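Local atomic coordinates of putative esterase (Uncultured bacterium, PDB entry 7C4D), a protein that is a putative esterase of the alpha/beta hydrolase fold, probably hydrolysing carboxylic ester bonds with a serine-histidine-aspartate triad. Residues 42-46 and 263-268; 52-56 and 81-87; 100-104 and 202-207; 221-227 and 250-255. One frame throughout, in Å; residues are numbered along the deposited sequence.

Contact 1. Residues 42-46 and 263-268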
loop_
_atom_site.group_PDB
_atom_site.type_symbol
_atom_site.label_atom_id
_atom_site.label_comp_id
_atom_site.label_asym_id
_atom_site.label_seq_id
_atom_site.Cartn_x
_atom_site.Cartn_y
_atom_site.Cartn_z
ATOM N N ILE A 42 -0.454 -14.057 1.314
ATOM C CA ILE A 42 0.906 -13.973 0.791
ATOM C C ILE A 42 1.958 -14.167 1.898
ATOM O O ILE A 42 2.935 -14.901 1.707
ATOM C CB ILE A 42 1.105 -12.742 -0.120
ATOM C CG1 ILE A 42 0.553 -13.058 -1.505
ATOM C CG2 ILE A 42 2.580 -12.247 -0.180
ATOM C CD1 ILE A 42 -0.015 -11.880 -2.186
ATOM N N ALA A 43 1.708 -13.605 3.089
ATOM C CA ALA A 43 2.594 -13.728 4.230
ATOM C C ALA A 43 2.598 -15.163 4.740
ATOM O O ALA A 43 3.472 -15.532 5.532
ATOM C CB ALA A 43 2.113 -12.854 5.354
ATOM N N ASN A 44 1.518 -15.887 4.408
ATOM C CA ASN A 44 1.399 -17.290 4.781
ATOM C C ASN A 44 2.497 -18.107 4.113
ATOM O O ASN A 44 3.137 -18.834 4.816
ATOM C CB ASN A 44 0.000 -17.886 4.613
ATOM C CG ASN A 44 -0.824 -17.743 5.884
ATOM O OD1 ASN A 44 -0.290 -17.514 6.980
ATOM N ND2 ASN A 44 -2.138 -17.844 5.740
ATOM N N GLU A 45 2.729 -17.936 2.807
ATOM C CA GLU A 45 3.885 -18.494 2.122
ATOM C C GLU A 45 5.222 -17.859 2.527
ATOM O O GLU A 45 6.148 -18.602 2.871
ATOM C CB GLU A 45 3.606 -18.592 0.629
ATOM C CG GLU A 45 2.521 -19.619 0.389
ATOM C CD GLU A 45 2.183 -19.927 -1.050
ATOM O OE1 GLU A 45 3.115 -20.086 -1.872
ATOM O OE2 GLU A 45 0.985 -20.021 -1.348
ATOM N N LEU A 46 5.315 -16.511 2.540
ATOM C CA LEU A 46 6.585 -15.817 2.761
ATOM C C LEU A 46 7.175 -16.080 4.149
ATOM O O LEU A 46 8.383 -16.033 4.302
ATOM C CB LEU A 46 6.496 -14.325 2.416
ATOM C CG LEU A 46 6.059 -13.952 0.981
ATOM C CD1 LEU A 46 6.070 -12.438 0.787
ATOM C CD2 LEU A 46 6.990 -14.564 -0.052
ATOM N N PHE A 263 2.617 -13.909 -7.569
ATOM C CA PHE A 263 3.197 -12.830 -6.795
ATOM C C PHE A 263 4.349 -13.391 -5.962
ATOM O O PHE A 263 5.437 -12.839 -5.924
ATOM C CB PHE A 263 2.142 -12.107 -5.954
ATOM C CG PHE A 263 2.670 -10.839 -5.325
ATOM C CD1 PHE A 263 3.355 -10.866 -4.120
ATOM C CD2 PHE A 263 2.499 -9.614 -5.949
ATOM C CE1 PHE A 263 3.881 -9.704 -3.559
ATOM C CE2 PHE A 263 2.996 -8.449 -5.371
ATOM C CZ PHE A 263 3.717 -8.495 -4.201
ATOM N N ILE A 264 4.100 -14.535 -5.342
ATOM C CA ILE A 264 5.048 -15.177 -4.452
ATOM C C ILE A 264 6.267 -15.661 -5.235
ATOM O O ILE A 264 7.403 -15.570 -4.771
ATOM C CB ILE A 264 4.287 -16.280 -3.685
ATOM C CG1 ILE A 264 3.396 -15.632 -2.623
ATOM C CG2 ILE A 264 5.217 -17.309 -3.048
ATOM C CD1 ILE A 264 2.175 -16.424 -2.267
ATOM N N GLN A 265 6.015 -16.161 -6.442
ATOM C CA GLN A 265 7.049 -16.672 -7.313
ATOM C C GLN A 265 8.064 -15.574 -7.599
ATOM O O GLN A 265 9.246 -15.776 -7.355
ATOM C CB GLN A 265 6.368 -17.306 -8.527
ATOM C CG GLN A 265 7.079 -17.247 -9.868
ATOM C CD GLN A 265 6.128 -17.753 -10.936
ATOM O OE1 GLN A 265 5.361 -18.691 -10.715
ATOM N NE2 GLN A 265 6.134 -17.114 -12.096
ATOM N N LYS A 266 7.597 -14.433 -8.128
ATOM C CA LYS A 266 8.468 -13.330 -8.514
ATOM C C LYS A 266 9.213 -12.715 -7.322
ATOM O O LYS A 266 10.369 -12.345 -7.478
ATOM C CB LYS A 266 7.655 -12.272 -9.242
ATOM C CG LYS A 266 7.017 -12.774 -10.521
ATOM C CD LYS A 266 7.957 -13.526 -11.418
ATOM C CE LYS A 266 7.356 -13.764 -12.788
ATOM N NZ LYS A 266 8.244 -14.625 -13.603
ATOM N N THR A 267 8.553 -12.647 -6.163
ATOM C CA THR A 267 9.093 -12.176 -4.893
ATOM C C THR A 267 10.216 -13.112 -4.434
ATOM O O THR A 267 11.288 -12.641 -4.049
ATOM C CB THR A 267 7.961 -12.067 -3.850
ATOM O OG1 THR A 267 7.004 -11.095 -4.279
ATOM C CG2 THR A 267 8.410 -11.810 -2.421
ATOM N N LEU A 268 9.989 -14.441 -4.464
ATOM C CA LEU A 268 10.987 -15.388 -3.948
ATOM C C LEU A 268 12.169 -15.540 -4.888
ATOM O O LEU A 268 13.259 -15.860 -4.442
ATOM C CB LEU A 268 10.377 -16.752 -3.593
ATOM C CG LEU A 268 9.495 -16.749 -2.326
ATOM C CD1 LEU A 268 8.775 -18.088 -2.089
ATOM C CD2 LEU A 268 10.255 -16.323 -1.071
#

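Contact 2. Residues 52-56 and 81-87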
loop_
_atom_site.group_PDB
_atom_site.type_symbol
_atom_site.label_atom_id
_atom_site.label_comp_id
_atom_site.label_asym_id
_atom_site.label_seq_id
_atom_site.Cartn_x
_atom_site.Cartn_y
_atom_site.Cartn_z
ATOM N N VAL A 52 8.137 -11.861 8.624
ATOM C CA VAL A 52 7.276 -10.941 7.917
ATOM C C VAL A 52 6.507 -10.058 8.903
ATOM O O VAL A 52 5.820 -10.569 9.796
ATOM C CB VAL A 52 6.301 -11.700 7.005
ATOM C CG1 VAL A 52 5.472 -10.722 6.184
ATOM C CG2 VAL A 52 7.014 -12.719 6.108
ATOM N N TYR A 53 6.590 -8.736 8.684
ATOM C CA TYR A 53 5.834 -7.740 9.444
ATOM C C TYR A 53 4.736 -7.135 8.571
ATOM O O TYR A 53 5.019 -6.561 7.511
ATOM C CB TYR A 53 6.758 -6.638 9.952
ATOM C CG TYR A 53 7.768 -7.102 10.963
ATOM C CD1 TYR A 53 8.951 -7.692 10.558
ATOM C CD2 TYR A 53 7.535 -6.967 12.325
ATOM C CE1 TYR A 53 9.876 -8.137 11.479
ATOM C CE2 TYR A 53 8.449 -7.395 13.266
ATOM C CZ TYR A 53 9.628 -7.976 12.831
ATOM O OH TYR A 53 10.568 -8.375 13.728
ATOM N N LEU A 54 3.480 -7.377 8.967
ATOM C CA LEU A 54 2.322 -6.831 8.273
ATOM C C LEU A 54 1.902 -5.584 9.042
ATOM O O LEU A 54 1.362 -5.682 10.152
ATOM C CB LEU A 54 1.183 -7.848 8.264
ATOM C CG LEU A 54 1.460 -9.226 7.662
ATOM C CD1 LEU A 54 0.221 -10.073 7.799
ATOM C CD2 LEU A 54 1.804 -9.107 6.190
ATOM N N ILE A 55 2.225 -4.431 8.450
ATOM C CA ILE A 55 2.083 -3.121 9.076
ATOM C C ILE A 55 0.785 -2.500 8.565
ATOM O O ILE A 55 0.429 -2.685 7.391
ATOM C CB ILE A 55 3.322 -2.277 8.722
ATOM C CG1 ILE A 55 4.531 -2.648 9.588
ATOM C CG2 ILE A 55 3.027 -0.792 8.761
ATOM C CD1 ILE A 55 4.418 -2.150 10.958
ATOM N N ASP A 56 0.032 -1.870 9.484
ATOM C CA ASP A 56 -1.103 -1.014 9.142
ATOM C C ASP A 56 -0.530 0.405 9.110
ATOM O O ASP A 56 0.140 0.814 10.046
ATOM C CB ASP A 56 -2.245 -1.122 10.164
ATOM C CG ASP A 56 -3.057 -2.417 10.146
ATOM O OD1 ASP A 56 -2.868 -3.224 9.243
ATOM O OD2 ASP A 56 -3.920 -2.588 11.003
ATOM N N PHE A 81 9.069 2.622 13.245
ATOM C CA PHE A 81 8.746 1.208 13.404
ATOM C C PHE A 81 9.995 0.325 13.366
ATOM O O PHE A 81 10.173 -0.569 14.207
ATOM C CB PHE A 81 7.648 0.755 12.438
ATOM C CG PHE A 81 7.431 -0.731 12.478
ATOM C CD1 PHE A 81 6.600 -1.305 13.423
ATOM C CD2 PHE A 81 8.150 -1.563 11.640
ATOM C CE1 PHE A 81 6.443 -2.682 13.479
ATOM C CE2 PHE A 81 7.986 -2.939 11.693
ATOM C CZ PHE A 81 7.123 -3.502 12.606
ATOM N N ILE A 82 10.869 0.585 12.388
ATOM C CA ILE A 82 12.085 -0.187 12.212
ATOM C C ILE A 82 13.013 0.005 13.421
ATOM O O ILE A 82 13.625 -0.960 13.897
ATOM C CB ILE A 82 12.687 0.158 10.826
ATOM C CG1 ILE A 82 11.852 -0.527 9.723
ATOM C CG2 ILE A 82 14.143 -0.238 10.748
ATOM C CD1 ILE A 82 11.966 0.058 8.339
ATOM N N LYS A 83 13.039 1.235 13.976
ATOM C CA LYS A 83 13.809 1.542 15.179
ATOM C C LYS A 83 13.271 0.747 16.363
ATOM O O LYS A 83 14.023 0.031 17.014
ATOM C CB LYS A 83 13.745 3.024 15.579
ATOM C CG LYS A 83 14.507 3.992 14.690
ATOM C CD LYS A 83 14.126 5.435 14.957
ATOM C CE LYS A 83 15.028 6.424 14.249
ATOM N NZ LYS A 83 14.617 7.816 14.539
ATOM N N SER A 84 11.959 0.877 16.627
ATOM C CA SER A 84 11.352 0.287 17.816
ATOM C C SER A 84 11.364 -1.249 17.819
ATOM O O SER A 84 11.048 -1.837 18.838
ATOM C CB SER A 84 9.979 0.819 18.078
ATOM O OG SER A 84 9.029 0.282 17.174
ATOM N N GLN A 85 11.739 -1.895 16.704
ATOM C CA GLN A 85 11.780 -3.345 16.593
ATOM C C GLN A 85 13.236 -3.799 16.484
ATOM O O GLN A 85 13.491 -4.986 16.349
ATOM C CB GLN A 85 11.036 -3.817 15.331
ATOM C CG GLN A 85 9.527 -3.674 15.390
ATOM C CD GLN A 85 8.963 -4.514 16.505
ATOM O OE1 GLN A 85 8.170 -4.035 17.306
ATOM N NE2 GLN A 85 9.384 -5.770 16.574
ATOM N N ASN A 86 14.177 -2.844 16.487
ATOM C CA ASN A 86 15.613 -3.109 16.442
ATOM C C ASN A 86 16.060 -3.832 15.180
ATOM O O ASN A 86 16.954 -4.661 15.248
ATOM C CB ASN A 86 16.128 -3.858 17.671
ATOM C CG ASN A 86 16.139 -2.972 18.891
ATOM O OD1 ASN A 86 15.394 -3.211 19.832
ATOM N ND2 ASN A 86 16.942 -1.923 18.856
ATOM N N LEU A 87 15.495 -3.459 14.026
ATOM C CA LEU A 87 15.855 -4.107 12.777
ATOM C C LEU A 87 16.968 -3.281 12.137
ATOM O O LEU A 87 16.846 -2.064 12.010
ATOM C CB LEU A 87 14.613 -4.245 11.882
ATOM C CG LEU A 87 13.381 -4.885 12.536
ATOM C CD1 LEU A 87 12.125 -4.733 11.680
ATOM C CD2 LEU A 87 13.622 -6.341 12.910
#

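Contact 3. Residues 100-104 and 202-207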
loop_
_atom_site.group_PDB
_atom_site.type_symbol
_atom_site.label_atom_id
_atom_site.label_comp_id
_atom_site.label_asym_id
_atom_site.label_seq_id
_atom_site.Cartn_x
_atom_site.Cartn_y
_atom_site.Cartn_z
ATOM N N LYS A 100 5.075 3.889 -2.684
ATOM C CA LYS A 100 5.690 5.217 -2.649
ATOM C C LYS A 100 6.344 5.484 -1.306
ATOM O O LYS A 100 7.444 6.036 -1.248
ATOM C CB LYS A 100 4.690 6.319 -2.991
ATOM C CG LYS A 100 4.840 6.837 -4.410
ATOM C CD LYS A 100 3.668 7.647 -4.907
ATOM C CE LYS A 100 3.755 7.821 -6.406
ATOM N NZ LYS A 100 2.634 8.602 -6.943
ATOM N N THR A 101 5.660 5.111 -0.213
ATOM C CA THR A 101 6.270 5.226 1.111
ATOM C C THR A 101 7.595 4.480 1.123
ATOM O O THR A 101 8.598 4.974 1.632
ATOM C CB THR A 101 5.305 4.687 2.182
ATOM O OG1 THR A 101 4.104 5.451 2.164
ATOM C CG2 THR A 101 5.841 4.660 3.591
ATOM N N ALA A 102 7.598 3.282 0.520
ATOM C CA ALA A 102 8.782 2.441 0.587
ATOM C C ALA A 102 9.911 3.079 -0.225
ATOM O O ALA A 102 11.042 3.113 0.230
ATOM C CB ALA A 102 8.433 1.037 0.115
ATOM N N MET A 103 9.587 3.605 -1.412
ATOM C CA MET A 103 10.567 4.292 -2.241
ATOM C C MET A 103 11.114 5.544 -1.533
ATOM O O MET A 103 12.338 5.706 -1.493
ATOM C CB MET A 103 9.964 4.640 -3.599
ATOM C CG MET A 103 9.863 3.460 -4.511
ATOM S SD MET A 103 9.407 3.962 -6.172
ATOM C CE MET A 103 7.630 4.190 -6.031
ATOM N N TRP A 104 10.224 6.353 -0.904
ATOM C CA TRP A 104 10.627 7.511 -0.097
ATOM C C TRP A 104 11.601 7.080 0.990
ATOM O O TRP A 104 12.701 7.619 1.068
ATOM C CB TRP A 104 9.417 8.217 0.536
ATOM C CG TRP A 104 8.913 9.380 -0.256
ATOM C CD1 TRP A 104 8.167 9.337 -1.397
ATOM C CD2 TRP A 104 9.139 10.773 0.029
ATOM N NE1 TRP A 104 7.901 10.605 -1.839
ATOM C CE2 TRP A 104 8.483 11.508 -0.983
ATOM C CE3 TRP A 104 9.807 11.465 1.047
ATOM C CZ2 TRP A 104 8.493 12.906 -1.009
ATOM C CZ3 TRP A 104 9.816 12.845 1.018
ATOM C CH2 TRP A 104 9.171 13.554 0.001
ATOM N N ILE A 202 -0.889 12.176 -1.968
ATOM C CA ILE A 202 -0.893 10.738 -2.164
ATOM C C ILE A 202 -0.564 10.437 -3.627
ATOM O O ILE A 202 0.099 9.432 -3.906
ATOM C CB ILE A 202 -2.235 10.147 -1.689
ATOM C CG1 ILE A 202 -2.348 10.140 -0.161
ATOM C CG2 ILE A 202 -2.501 8.755 -2.263
ATOM C CD1 ILE A 202 -3.732 9.721 0.311
ATOM N N MET A 203 -0.964 11.354 -4.536
ATOM C CA MET A 203 -0.805 11.142 -5.978
ATOM C C MET A 203 0.458 11.815 -6.530
ATOM O O MET A 203 0.735 11.675 -7.715
ATOM C CB MET A 203 -2.002 11.607 -6.806
ATOM C CG MET A 203 -3.299 10.950 -6.443
ATOM S SD MET A 203 -3.336 9.261 -7.036
ATOM C CE MET A 203 -4.431 8.513 -5.844
ATOM N N SER A 204 1.250 12.452 -5.659
ATOM C CA SER A 204 2.412 13.238 -6.037
ATOM C C SER A 204 3.627 12.350 -6.310
ATOM O O SER A 204 3.743 11.247 -5.764
ATOM C CB SER A 204 2.726 14.249 -4.975
ATOM O OG SER A 204 3.383 13.608 -3.905
ATOM N N GLY A 205 4.546 12.888 -7.126
ATOM C CA GLY A 205 5.748 12.215 -7.579
ATOM C C GLY A 205 6.866 12.375 -6.566
ATOM O O GLY A 205 6.827 13.304 -5.768
ATOM N N ILE A 206 7.841 11.455 -6.598
ATOM C CA ILE A 206 8.968 11.519 -5.682
ATOM C C ILE A 206 9.929 12.594 -6.180
ATOM O O ILE A 206 10.385 12.559 -7.319
ATOM C CB ILE A 206 9.650 10.144 -5.496
ATOM C CG1 ILE A 206 8.641 9.054 -5.125
ATOM C CG2 ILE A 206 10.759 10.231 -4.464
ATOM C CD1 ILE A 206 9.231 7.665 -5.054
ATOM N N THR A 207 10.205 13.566 -5.315
ATOM C CA THR A 207 11.145 14.629 -5.626
ATOM C C THR A 207 11.997 14.883 -4.392
ATOM O O THR A 207 11.587 14.555 -3.276
ATOM C CB THR A 207 10.459 15.896 -6.173
ATOM O OG1 THR A 207 9.071 15.911 -5.827
ATOM C CG2 THR A 207 10.586 16.071 -7.674
#

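Contact 4. Residues 221-227 and 250-255. With ACT (acetate ion), chain D.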
loop_
_atom_site.group_PDB
_atom_site.type_symbol
_atom_site.label_atom_id
_atom_site.label_comp_id
_atom_site.label_asym_id
_atom_site.label_seq_id
_atom_site.Cartn_x
_atom_site.Cartn_y
_atom_site.Cartn_z
ATOM N N LYS A 221 4.472 -4.999 -12.249
ATOM C CA LYS A 221 3.397 -4.355 -12.977
ATOM C C LYS A 221 2.270 -5.357 -13.219
ATOM O O LYS A 221 2.523 -6.489 -13.599
ATOM C CB LYS A 221 3.933 -3.978 -14.357
ATOM C CG LYS A 221 2.999 -3.082 -15.148
ATOM C CD LYS A 221 3.227 -3.079 -16.635
ATOM C CE LYS A 221 1.965 -2.704 -17.383
ATOM N NZ LYS A 221 2.138 -2.989 -18.821
ATOM N N GLY A 222 1.022 -4.957 -12.968
ATOM C CA GLY A 222 -0.111 -5.749 -13.438
ATOM C C GLY A 222 -0.328 -5.527 -14.936
ATOM O O GLY A 222 -0.298 -4.387 -15.414
ATOM N N GLU A 223 -0.490 -6.614 -15.694
ATOM C CA GLU A 223 -0.676 -6.536 -17.149
ATOM C C GLU A 223 -1.859 -5.630 -17.507
ATOM O O GLU A 223 -1.740 -4.814 -18.411
ATOM C CB GLU A 223 -0.909 -7.935 -17.742
ATOM C CG GLU A 223 -0.924 -7.988 -19.268
ATOM C CD GLU A 223 -1.675 -9.152 -19.904
ATOM O OE1 GLU A 223 -1.810 -10.219 -19.267
ATOM O OE2 GLU A 223 -2.143 -8.987 -21.047
ATOM N N LEU A 224 -2.989 -5.791 -16.794
ATOM C CA LEU A 224 -4.238 -5.093 -17.083
ATOM C C LEU A 224 -4.352 -3.785 -16.296
ATOM O O LEU A 224 -5.434 -3.233 -16.180
ATOM C CB LEU A 224 -5.413 -6.010 -16.737
ATOM C CG LEU A 224 -5.248 -7.486 -17.101
ATOM C CD1 LEU A 224 -6.232 -8.347 -16.337
ATOM C CD2 LEU A 224 -5.361 -7.717 -18.604
ATOM N N SER A 225 -3.241 -3.287 -15.760
ATOM C CA SER A 225 -3.221 -2.003 -15.081
ATOM C C SER A 225 -2.281 -1.043 -15.809
ATOM O O SER A 225 -1.341 -1.462 -16.491
ATOM C CB SER A 225 -2.835 -2.177 -13.640
ATOM O OG SER A 225 -2.281 -0.986 -13.109
ATOM N N ASP A 226 -2.546 0.253 -15.630
ATOM C CA ASP A 226 -1.804 1.303 -16.296
ATOM C C ASP A 226 -1.162 2.237 -15.284
ATOM O O ASP A 226 -0.829 3.357 -15.647
ATOM C CB ASP A 226 -2.682 2.089 -17.271
ATOM C CG ASP A 226 -2.952 1.319 -18.552
ATOM O OD1 ASP A 226 -2.015 0.675 -19.065
ATOM O OD2 ASP A 226 -4.103 1.360 -19.019
ATOM N N TYR A 227 -0.919 1.750 -14.058
ATOM C CA TYR A 227 -0.180 2.547 -13.083
ATOM C C TYR A 227 1.275 2.683 -13.499
ATOM O O TYR A 227 1.873 3.725 -13.227
ATOM C CB TYR A 227 -0.300 1.992 -11.659
ATOM C CG TYR A 227 -1.637 2.256 -11.012
ATOM C CD1 TYR A 227 -2.801 1.743 -11.557
ATOM C CD2 TYR A 227 -1.730 2.981 -9.836
ATOM C CE1 TYR A 227 -4.031 1.975 -10.971
ATOM C CE2 TYR A 227 -2.954 3.234 -9.239
ATOM C CZ TYR A 227 -4.102 2.738 -9.819
ATOM O OH TYR A 227 -5.298 2.962 -9.232
ATOM N N GLY A 250 -2.330 -11.101 -16.727
ATOM C CA GLY A 250 -3.724 -11.253 -16.351
ATOM C C GLY A 250 -4.053 -10.670 -14.982
ATOM O O GLY A 250 -5.050 -11.062 -14.383
ATOM N N ALA A 251 -3.234 -9.722 -14.497
ATOM C CA ALA A 251 -3.560 -9.079 -13.238
ATOM C C ALA A 251 -3.640 -7.568 -13.413
ATOM O O ALA A 251 -2.963 -7.001 -14.273
ATOM C CB ALA A 251 -2.598 -9.499 -12.165
ATOM N N GLY A 252 -4.539 -6.954 -12.625
ATOM C CA GLY A 252 -4.745 -5.512 -12.618
ATOM C C GLY A 252 -3.902 -4.838 -11.539
ATOM O O GLY A 252 -2.740 -5.187 -11.321
ATOM N N HIS A 253 -4.526 -3.909 -10.821
ATOM C CA HIS A 253 -3.831 -3.116 -9.828
ATOM C C HIS A 253 -3.632 -3.881 -8.513
ATOM O O HIS A 253 -2.656 -3.634 -7.808
ATOM C CB HIS A 253 -4.493 -1.744 -9.717
ATOM C CG HIS A 253 -3.818 -0.855 -8.723
ATOM N ND1 HIS A 253 -2.538 -0.366 -8.911
ATOM C CD2 HIS A 253 -4.227 -0.391 -7.519
ATOM C CE1 HIS A 253 -2.196 0.377 -7.875
ATOM N NE2 HIS A 253 -3.214 0.384 -7.012
ATOM N N TRP A 254 -4.550 -4.799 -8.174
ATOM C CA TRP A 254 -4.442 -5.627 -6.979
ATOM C C TRP A 254 -3.899 -6.990 -7.379
ATOM O O TRP A 254 -4.546 -8.009 -7.211
ATOM C CB TRP A 254 -5.782 -5.705 -6.225
ATOM C CG TRP A 254 -6.110 -4.445 -5.487
ATOM C CD1 TRP A 254 -5.878 -4.195 -4.167
ATOM C CD2 TRP A 254 -6.678 -3.238 -6.020
ATOM N NE1 TRP A 254 -6.281 -2.932 -3.837
ATOM C CE2 TRP A 254 -6.767 -2.312 -4.952
ATOM C CE3 TRP A 254 -7.134 -2.839 -7.282
ATOM C CZ2 TRP A 254 -7.271 -1.015 -5.115
ATOM C CZ3 TRP A 254 -7.644 -1.566 -7.442
ATOM C CH2 TRP A 254 -7.715 -0.666 -6.372
ATOM N N LEU A 255 -2.690 -6.981 -7.944
ATOM C CA LEU A 255 -2.112 -8.161 -8.566
ATOM C C LEU A 255 -1.815 -9.272 -7.549
ATOM O O LEU A 255 -1.781 -10.456 -7.891
ATOM C CB LEU A 255 -0.897 -7.748 -9.416
ATOM C CG LEU A 255 0.356 -7.261 -8.688
ATOM C CD1 LEU A 255 1.417 -6.894 -9.709
ATOM C CD2 LEU A 255 0.085 -6.072 -7.763
HETATM C C ACT D . -3.402 3.312 -3.722
HETATM O O ACT D . -4.078 2.493 -4.387
HETATM O OXT ACT D . -2.686 2.980 -2.756
HETATM C CH3 ACT D . -3.412 4.816 -4.091
#

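Contact 1. Residues 42-46 and 263-268
I42, E45 and L46 of helix 40-46 meet F263, I264, T267 and L268 of helix 260-270 in a mainly apolar helix-helix contact on one face of the central sheet of the alpha/beta hydrolase fold. The axes of the two short segments run 40° apart and approach to 10.6 Å, a gap spanned by side chains. I264, in the middle, has its CD1 3.8 Å from I42 CG1, and the two isoleucine chains lie alongside each other, pointing opposite ways. The E45 side chain runs roughly perpendicular to that of I264, with E45 CD 3.7 Å from I264 CD1; CG beside the backbone N (chi1 -67°) and an extended chain lay this exposed glutamate over I264, its carboxylate against the methyls CG2 and CD1. Deeper in, I42 CD1 rests 4.0 Å from F263 CD1. At the other end L46 CD2 reaches L268 CD2 (3.8 Å) and T267 CG2 (3.9 Å). Threonine fits here because its two branches separate the tasks: CG2 packs on leucine, while OG1 donates to F263 O over 2.9 Å. That oxygen is gripped from opposite faces of its carbonyl plane by T267 OG1 and T267 N. Beneath the pair lies the sheet: L46, F263 and T267 touch I93 of strand 90-95, L46 also touches V52 of strand 51-55, F263 reaches L220 of strand 217-222, and W39 meets the F263 ring edge-to-face.

Contact 2. Residues 52-56 and 81-87
Y53 and I55, alternate residues of strand 51-55, pack against F81 in the last turn of helix 71-84 and Q85 and L87 just beyond it, a helix-on-sheet contact of the alpha/beta hydrolase fold. The tight part is built on F81. With its CG anti to the backbone N (chi1 173°), the ring is thrown toward the strand, and I55 CD1 sits over its face 3.3 Å from the centroid, nearly on the ring normal, as a CH-pi contact. Q85 CG lies over the opposite face, offset toward the rim, so the phenyl group is held between an isoleucine methyl and the aliphatic part of Q85. Its edge is turned to the face of Y53 in an offset edge-to-face pair, with planes at 74° and centroids 5.6 Å apart. A flat aromatic group suits this place, offering a face to a methyl and an edge to a second ring.

Packing is looser toward the partly exposed side, where Q85 and L87 lean on the outer half of the tyrosine. L87 CD1 sits over the Y53 ring at 4.1 Å from CE1. The chain reaches L87 through a Schellman motif, with a positive phi at N86 and L87 N bonded to I82 O at 3.1 Å. On this side too, the bent side chain of Q85 brings NE2 to 3.8 Å from Y53 CE2.

Contact 3. Residues 100-104 and 202-207
K100, M103 and W104 of helix 97-108, which directly follows the probable nucleophile elbow (G94, S96, G98) of the alpha/beta hydrolase fold, meet the end of helix 199-203 and the loop leading on toward strand 217-222.

The polar link belongs to K100. Its chain, extended beyond CG, carries NZ across to S204 O, to which it donates a hydrogen bond of 3.1 Å. The nitrogen stands 56° out of the carbonyl plane and so does not use a lone pair direction. A second carbonyl, G124 O, also accepts from NZ, and M203 O lies 3.7 Å from NZ without bonding to it. A long, flexible cation is well fitted to gather such carbonyls, whose partial negative charge would be expected to stabilise a buried ammonium group.

The apolar interactions centre on I206. I206 and W104 each have two conformers, so the details of their packing are tentative. In one conformer, with CG1 beside the backbone N (chi1 -52°), both branches lie against the indole: CG2 over the five-membered ring of W104, 4.2 Å from the centroid, as a CH-pi contact, and CG1 about 3.7 Å from W104 NE1, a nitrogen buried in this conformer with no partner modelled for it. CD1, at the end of the CG1 branch, extends to M103, close to its CB and 3.9 Å from SD, which likewise depends on the conformer.

Around the contact, Y71 of helix 71-84 meets the W104 ring and bonds to I202 O, M103 rests on L116 and V118 of strand 113-119, and M203 turns toward helix 131-144.

Contact 4. Residues 221-227 and 250-255
The loop carrying H253, probably the histidine of the catalytic triad with S96 and D120, lies here against Y227 and the turn that follows strand 217-222 of the alpha/beta hydrolase fold. The rings of Y227 and H253 stack face to face, centroids 3.6 Å apart and planes at 17°, which limits how the imidazole can tilt. D120 OD2, accepting from H253 ND1, helps set the rotation of the imidazole about CB-CG. The same carboxylate oxygen bonds S225 OG, which also takes Y227 N at 3.2 Å in an ST turn and so helps place the tyrosine.

One backbone bond and one side-chain-to-backbone bond hold the start of the loop. The type I turn G222-S225 presents L224 N to A251 O at 2.8 Å, and E223, its chain extended and CG turned away from N (chi1 -172°), accepts G250 N on OE1 at 2.7 Å. Glycine suits both 250, where phi is positive, and 222, where a CB would run into G252 O and A251 O; G222 CA makes a C-H...O contact with G252 O at 3.4 Å. An acetate, held by L32 N and M97 N, probable oxyanion-hole donors, receives a weak bond from H253 NE2 to its O at 3.5 Å.

From the N terminus, helix 40-46 opens contact 1, which closes only when helix 260-270 packs beside it near the C terminus; the other three contacts lie within that span and follow one another in series without crossing. Contact 2 closes first, between strand 51-55 and the end of helix 71-84. Contact 3 then ties helix 97-108 to residues 202-207, and contact 4 joins the end of strand 217-222 to the loop before helix 255-258. Contacts 1 and 2 touch where A43 and L46 pack on strand 51-55; contacts 1 and 4 touch through F263 and L255. Contacts 2 and 4, on opposite sides of the chain's centre, share the central sheet.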